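Transcriptional regulator, MarR family (Silicibacter pomeroyi DSS-3, PDB 3BJ6) probably binds DNA as a dimeric winged helix-turn-helix transcription factor of the MarR family. Local coordinates at residues G48-P53 and Y98-R103; G41-L46 and A106-I111. All blocks are in the same frame, centred on the assembly; numbering follows the deposited sequence.

Both contacts are made by helix 40-51, interaction 2 by its N-terminal half and interaction 1 by its C-terminal end. Interaction 2 is buried: helix 102-123 crosses it, and every residue that touches is shut away from solvent, branched aliphatic groups lying beside the stem of an arginine whose charged end turns to other partners. Interaction 1 lies nearer the surface, where the helix ends beside strand 97-100, and mixes leucine packing with a proline on an indole and a water joining two backbones. Their centres are about 9 Å apart, and Leu100 joins them: its CD2 lies 3.5 Å from CD2 of Leu46, and its CD1 also packs on Ile108.

Interaction 1. Residues G48-P53 and Y98-R103; sequences GLSLTP and YWLTPR
Leu49 reaches from the last turn of helix 40-51 onto strand 97-100, at Tyr98 and Leu100. Its CB lies 4.0 Å from CG of Leu100. With CG set opposite the carbonyl carbon (chi1 -68°), the fork is carried toward Tyr98: CD2 rests 3.5 Å from the Tyr98 carbonyl O, and both methyls, CD1 as well as CD2, touch the Tyr98 CB, while the phenol ring leads away from the helix. Ile84 of the neighbouring strand also touches Leu49 and Tyr98. From the other side of the contact, Leu100 sends CD1 against the helix backbone, 3.6 Å from CA of Ser50. This is the seam between a helix and the small antiparallel sheet of the MarR winged helix-turn-helix domain, in which strand 97-100 runs between strands 55-56 and 84-87. A water joins the two backbones, donating a hydrogen bond to Leu49 O (2.9 Å) and accepting one from Leu100 N at the same length. Beyond the helix end the chain turns to Pro53, whose CB sits 3.7 Å from Trp99 CD1 and almost as near NE1, so that the pyrrole part of the indole takes the contact. The carbonyl C of Pro53 lies 3.9 Å above the indole plane, displaced toward the rim. The same indole makes a cation-pi contact with Arg87.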
loop_
_atom_site.group_PDB
_atom_site.type_symbol
_atom_site.label_atom_id
_atom_site.label_comp_id
_atom_site.label_asym_id
_atom_site.label_seq_id
_atom_site.Cartn_x
_atom_site.Cartn_y
_atom_site.Cartn_z
ATOM N N GLY A 48 -7.980 -16.755 -4.915
ATOM C CA GLY A 48 -9.248 -16.818 -4.180
ATOM C C GLY A 48 -10.003 -18.133 -4.366
ATOM O O GLY A 48 -10.459 -18.720 -3.393
ATOM N N LEU A 49 -10.096 -18.626 -5.607
ATOM C CA LEU A 49 -10.790 -19.892 -5.873
ATOM C C LEU A 49 -9.999 -21.116 -5.414
ATOM O O LEU A 49 -10.583 -22.160 -5.119
ATOM C CB LEU A 49 -11.166 -20.016 -7.357
ATOM C CG LEU A 49 -12.241 -18.982 -7.730
ATOM C CD1 LEU A 49 -12.435 -18.870 -9.275
ATOM C CD2 LEU A 49 -13.596 -19.305 -7.063
ATOM N N SER A 50 -8.673 -20.988 -5.341
ATOM C CA SER A 50 -7.834 -22.032 -4.761
ATOM C C SER A 50 -8.186 -22.188 -3.287
ATOM O O SER A 50 -8.310 -23.302 -2.775
ATOM C CB SER A 50 -6.360 -21.635 -4.875
ATOM O OG SER A 50 -5.583 -22.739 -4.483
ATOM N N LEU A 51 -8.372 -21.052 -2.622
ATOM C CA LEU A 51 -8.667 -21.035 -1.196
ATOM C C LEU A 51 -10.098 -21.460 -0.906
ATOM O O LEU A 51 -10.347 -22.194 0.067
ATOM C CB LEU A 51 -8.387 -19.652 -0.600
ATOM C CG LEU A 51 -6.888 -19.317 -0.609
ATOM C CD1 LEU A 51 -6.689 -17.823 -0.333
ATOM C CD2 LEU A 51 -6.109 -20.193 0.430
ATOM N N THR A 52 -11.039 -21.000 -1.735
ATOM C CA THR A 52 -12.453 -21.358 -1.520
ATOM C C THR A 52 -13.083 -21.871 -2.839
ATOM O O THR A 52 -13.765 -21.101 -3.526
ATOM C CB THR A 52 -13.262 -20.149 -0.990
ATOM O OG1 THR A 52 -13.213 -19.078 -1.951
ATOM C CG2 THR A 52 -12.685 -19.587 0.316
ATOM N N PRO A 53 -12.842 -23.158 -3.197
ATOM C CA PRO A 53 -13.454 -23.730 -4.401
ATOM C C PRO A 53 -14.980 -23.608 -4.302
ATOM O O PRO A 53 -15.537 -23.761 -3.209
ATOM C CB PRO A 53 -13.022 -25.215 -4.350
ATOM C CG PRO A 53 -11.729 -25.196 -3.555
ATOM C CD PRO A 53 -11.960 -24.138 -2.512
ATOM N N TYR A 98 -18.076 -21.001 -8.769
ATOM C CA TYR A 98 -16.915 -21.202 -9.637
ATOM C C TYR A 98 -15.837 -22.091 -9.045
ATOM O O TYR A 98 -15.593 -22.045 -7.840
ATOM C CB TYR A 98 -16.251 -19.854 -9.975
ATOM C CG TYR A 98 -17.189 -18.920 -10.666
ATOM C CD1 TYR A 98 -17.333 -18.949 -12.058
ATOM C CD2 TYR A 98 -17.994 -18.029 -9.918
ATOM C CE1 TYR A 98 -18.204 -18.097 -12.709
ATOM C CE2 TYR A 98 -18.884 -17.171 -10.562
ATOM C CZ TYR A 98 -18.976 -17.219 -11.943
ATOM O OH TYR A 98 -19.837 -16.366 -12.570
ATOM N N TRP A 99 -15.161 -22.830 -9.928
ATOM C CA TRP A 99 -14.063 -23.713 -9.551
ATOM C C TRP A 99 -12.907 -23.557 -10.497
ATOM O O TRP A 99 -13.126 -23.409 -11.686
ATOM C CB TRP A 99 -14.505 -25.176 -9.640
ATOM C CG TRP A 99 -15.273 -25.689 -8.421
ATOM C CD1 TRP A 99 -14.777 -26.436 -7.395
ATOM C CD2 TRP A 99 -16.656 -25.516 -8.156
ATOM N NE1 TRP A 99 -15.769 -26.731 -6.487
ATOM C CE2 TRP A 99 -16.940 -26.182 -6.937
ATOM C CE3 TRP A 99 -17.691 -24.851 -8.817
ATOM C CZ2 TRP A 99 -18.220 -26.204 -6.375
ATOM C CZ3 TRP A 99 -18.949 -24.881 -8.264
ATOM C CH2 TRP A 99 -19.209 -25.543 -7.051
ATOM N N LEU A 100 -11.678 -23.677 -9.998
ATOM C CA LEU A 100 -10.520 -23.785 -10.890
ATOM C C LEU A 100 -10.662 -25.021 -11.801
ATOM O O LEU A 100 -11.192 -26.061 -11.368
ATOM C CB LEU A 100 -9.224 -23.927 -10.075
ATOM C CG LEU A 100 -8.805 -22.694 -9.255
ATOM C CD1 LEU A 100 -7.740 -23.060 -8.241
ATOM C CD2 LEU A 100 -8.307 -21.570 -10.199
ATOM N N THR A 101 -10.206 -24.897 -13.050
ATOM C CA THR A 101 -10.011 -26.075 -13.896
ATOM C C THR A 101 -8.612 -26.639 -13.590
ATOM O O THR A 101 -7.833 -25.984 -12.887
ATOM C CB THR A 101 -10.070 -25.707 -15.384
ATOM O OG1 THR A 101 -9.028 -24.762 -15.681
ATOM C CG2 THR A 101 -11.425 -25.128 -15.759
ATOM N N PRO A 102 -8.302 -27.871 -14.062
ATOM C CA PRO A 102 -6.935 -28.369 -13.865
ATOM C C PRO A 102 -5.841 -27.405 -14.384
ATOM O O PRO A 102 -4.817 -27.248 -13.723
ATOM C CB PRO A 102 -6.927 -29.710 -14.628
ATOM C CG PRO A 102 -8.378 -30.189 -14.526
ATOM C CD PRO A 102 -9.173 -28.879 -14.705
ATOM N N ARG A 103 -6.067 -26.754 -15.518
ATOM C CA ARG A 103 -5.129 -25.706 -16.016
ATOM C C ARG A 103 -5.001 -24.515 -15.066
ATOM O O ARG A 103 -3.890 -24.054 -14.771
ATOM C CB ARG A 103 -5.546 -25.222 -17.426
ATOM C CG ARG A 103 -4.552 -24.236 -18.092
ATOM C CD ARG A 103 -3.089 -24.778 -18.153
ATOM N NE ARG A 103 -2.162 -23.747 -18.648
ATOM C CZ ARG A 103 -0.877 -23.634 -18.292
ATOM N NH1 ARG A 103 -0.326 -24.497 -17.424
ATOM N NH2 ARG A 103 -0.139 -22.643 -18.794
HETATM O O HOH W 1 -11.481 -24.009 -7.174
#

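Interaction 2. Residues G41-L46 and A106-I111; sequences GQRAIL and AIITAI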
loop_
_atom_site.group_PDB
_atom_site.type_symbol
_atom_site.label_atom_id
_atom_site.label_comp_id
_atom_site.label_asym_id
_atom_site.label_seq_id
_atom_site.Cartn_x
_atom_site.Cartn_y
_atom_site.Cartn_z
ATOM N N GLY A 41 -4.377 -9.258 -11.579
ATOM C CA GLY A 41 -5.800 -9.334 -11.227
ATOM C C GLY A 41 -6.302 -10.771 -11.399
ATOM O O GLY A 41 -7.001 -11.280 -10.541
ATOM N N GLN A 42 -5.957 -11.414 -12.521
ATOM C CA GLN A 42 -6.335 -12.812 -12.739
ATOM C C GLN A 42 -5.771 -13.768 -11.670
ATOM O O GLN A 42 -6.490 -14.633 -11.181
ATOM C CB GLN A 42 -5.940 -13.269 -14.151
ATOM C CG GLN A 42 -6.710 -12.496 -15.252
ATOM C CD GLN A 42 -6.034 -12.607 -16.640
ATOM O OE1 GLN A 42 -5.007 -13.269 -16.799
ATOM N NE2 GLN A 42 -6.615 -11.926 -17.641
ATOM N N ARG A 43 -4.488 -13.597 -11.315
ATOM C CA ARG A 43 -3.868 -14.308 -10.205
ATOM C C ARG A 43 -4.692 -14.167 -8.918
ATOM O O ARG A 43 -4.867 -15.136 -8.227
ATOM C CB ARG A 43 -2.453 -13.763 -9.968
ATOM C CG ARG A 43 -1.731 -14.335 -8.748
ATOM C CD ARG A 43 -0.683 -13.353 -8.198
ATOM N NE ARG A 43 -0.130 -13.900 -6.945
ATOM C CZ ARG A 43 -0.755 -13.904 -5.769
ATOM N NH1 ARG A 43 -1.961 -13.351 -5.630
ATOM N NH2 ARG A 43 -0.160 -14.464 -4.724
ATOM N N ALA A 44 -5.147 -12.957 -8.580
ATOM C CA ALA A 44 -5.899 -12.728 -7.331
ATOM C C ALA A 44 -7.161 -13.615 -7.328
ATOM O O ALA A 44 -7.479 -14.250 -6.321
ATOM C CB ALA A 44 -6.308 -11.225 -7.208
ATOM N N ILE A 45 -7.860 -13.673 -8.457
ATOM C CA ILE A 45 -9.078 -14.514 -8.570
ATOM C C ILE A 45 -8.732 -16.013 -8.504
ATOM O O ILE A 45 -9.424 -16.776 -7.823
ATOM C CB ILE A 45 -9.933 -14.158 -9.828
ATOM C CG1 ILE A 45 -10.908 -12.997 -9.497
ATOM C CG2 ILE A 45 -10.780 -15.342 -10.329
ATOM C CD1 ILE A 45 -10.203 -11.737 -9.169
ATOM N N LEU A 46 -7.674 -16.447 -9.210
ATOM C CA LEU A 46 -7.257 -17.858 -9.118
ATOM C C LEU A 46 -6.890 -18.227 -7.691
ATOM O O LEU A 46 -7.213 -19.317 -7.196
ATOM C CB LEU A 46 -6.079 -18.154 -10.081
ATOM C CG LEU A 46 -6.344 -17.841 -11.572
ATOM C CD1 LEU A 46 -5.053 -18.081 -12.407
ATOM C CD2 LEU A 46 -7.502 -18.707 -12.113
ATOM N N ALA A 106 -2.967 -25.647 -12.160
ATOM C CA ALA A 106 -1.529 -25.734 -12.494
ATOM C C ALA A 106 -0.877 -24.332 -12.470
ATOM O O ALA A 106 0.201 -24.154 -11.913
ATOM C CB ALA A 106 -1.310 -26.413 -13.841
ATOM N N ILE A 107 -1.549 -23.358 -13.080
ATOM C CA ILE A 107 -1.041 -21.995 -13.143
ATOM C C ILE A 107 -0.878 -21.375 -11.735
ATOM O O ILE A 107 0.195 -20.881 -11.400
ATOM C CB ILE A 107 -1.927 -21.132 -14.044
ATOM C CG1 ILE A 107 -1.602 -21.490 -15.502
ATOM C CG2 ILE A 107 -1.663 -19.638 -13.777
ATOM C CD1 ILE A 107 -2.592 -20.895 -16.510
ATOM N N ILE A 108 -1.915 -21.443 -10.903
ATOM C CA ILE A 108 -1.796 -20.766 -9.579
ATOM C C ILE A 108 -0.775 -21.477 -8.675
ATOM O O ILE A 108 -0.031 -20.824 -7.936
ATOM C CB ILE A 108 -3.186 -20.465 -8.882
ATOM C CG1 ILE A 108 -2.987 -19.533 -7.676
ATOM C CG2 ILE A 108 -3.900 -21.765 -8.488
ATOM C CD1 ILE A 108 -2.465 -18.130 -8.048
ATOM N N THR A 109 -0.676 -22.804 -8.814
ATOM C CA THR A 109 0.333 -23.584 -8.096
ATOM C C THR A 109 1.730 -23.138 -8.480
ATOM O O THR A 109 2.595 -22.962 -7.610
ATOM C CB THR A 109 0.178 -25.097 -8.384
ATOM O OG1 THR A 109 -1.119 -25.510 -7.935
ATOM C CG2 THR A 109 1.220 -25.932 -7.658
ATOM N N ALA A 110 1.948 -22.993 -9.784
ATOM C CA ALA A 110 3.248 -22.571 -10.316
ATOM C C ALA A 110 3.585 -21.157 -9.858
ATOM O O ALA A 110 4.708 -20.883 -9.419
ATOM C CB ALA A 110 3.274 -22.662 -11.861
ATOM N N ILE A 111 2.621 -20.256 -9.943
ATOM C CA ILE A 111 2.854 -18.877 -9.504
ATOM C C ILE A 111 3.254 -18.824 -8.009
ATOM O O ILE A 111 4.242 -18.173 -7.623
ATOM C CB ILE A 111 1.588 -17.999 -9.794
ATOM C CG1 ILE A 111 1.429 -17.771 -11.318
ATOM C CG2 ILE A 111 1.682 -16.648 -9.053
ATOM C CD1 ILE A 111 0.036 -17.156 -11.750
#
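Leu46 overlaps Ile108 at the root of both side chains, CB against CB at 3.9 Å, and reaches past it with CD1, which meets CG2 of Ile107 at 4.0 Å. With CG1 opposite the backbone N (chi1 -169°) and chi2 at 64°, the CD1 of Ile108 comes back along helix 40-51 to Arg43; there the methyl lies 3.8 Å from the carbonyl O and 3.9 Å from CG of Arg43. The Arg43 chain, extended from CG to NE, crosses Ile108 at about a right angle and then runs obliquely past Ile111, whose CG2 touches CG, CD and NE. The two helix segments pass at 10.1 Å between axes with a crossing angle of -105°, nearly perpendicular. In this MarR fold the crossing sets a helix of the winged helix-turn-helix domain against helix 102-123, which follows the wing strands. The guanidinium is held by salt bridges, NH2 to Glu115 and NH1 to Glu47, and NH2 also hydrogen-bonds Tyr12 OH of the second subunit, so the arginine also links this buried contact to that subunit. A leucine in place of Arg43 would probably leave Glu115 and Glu47 without their shared positive mate and Tyr12 of the second subunit without this bond. Val29 and Thr33 of helix 18-35 also touch the arginine, and Thr33 touches Ile111.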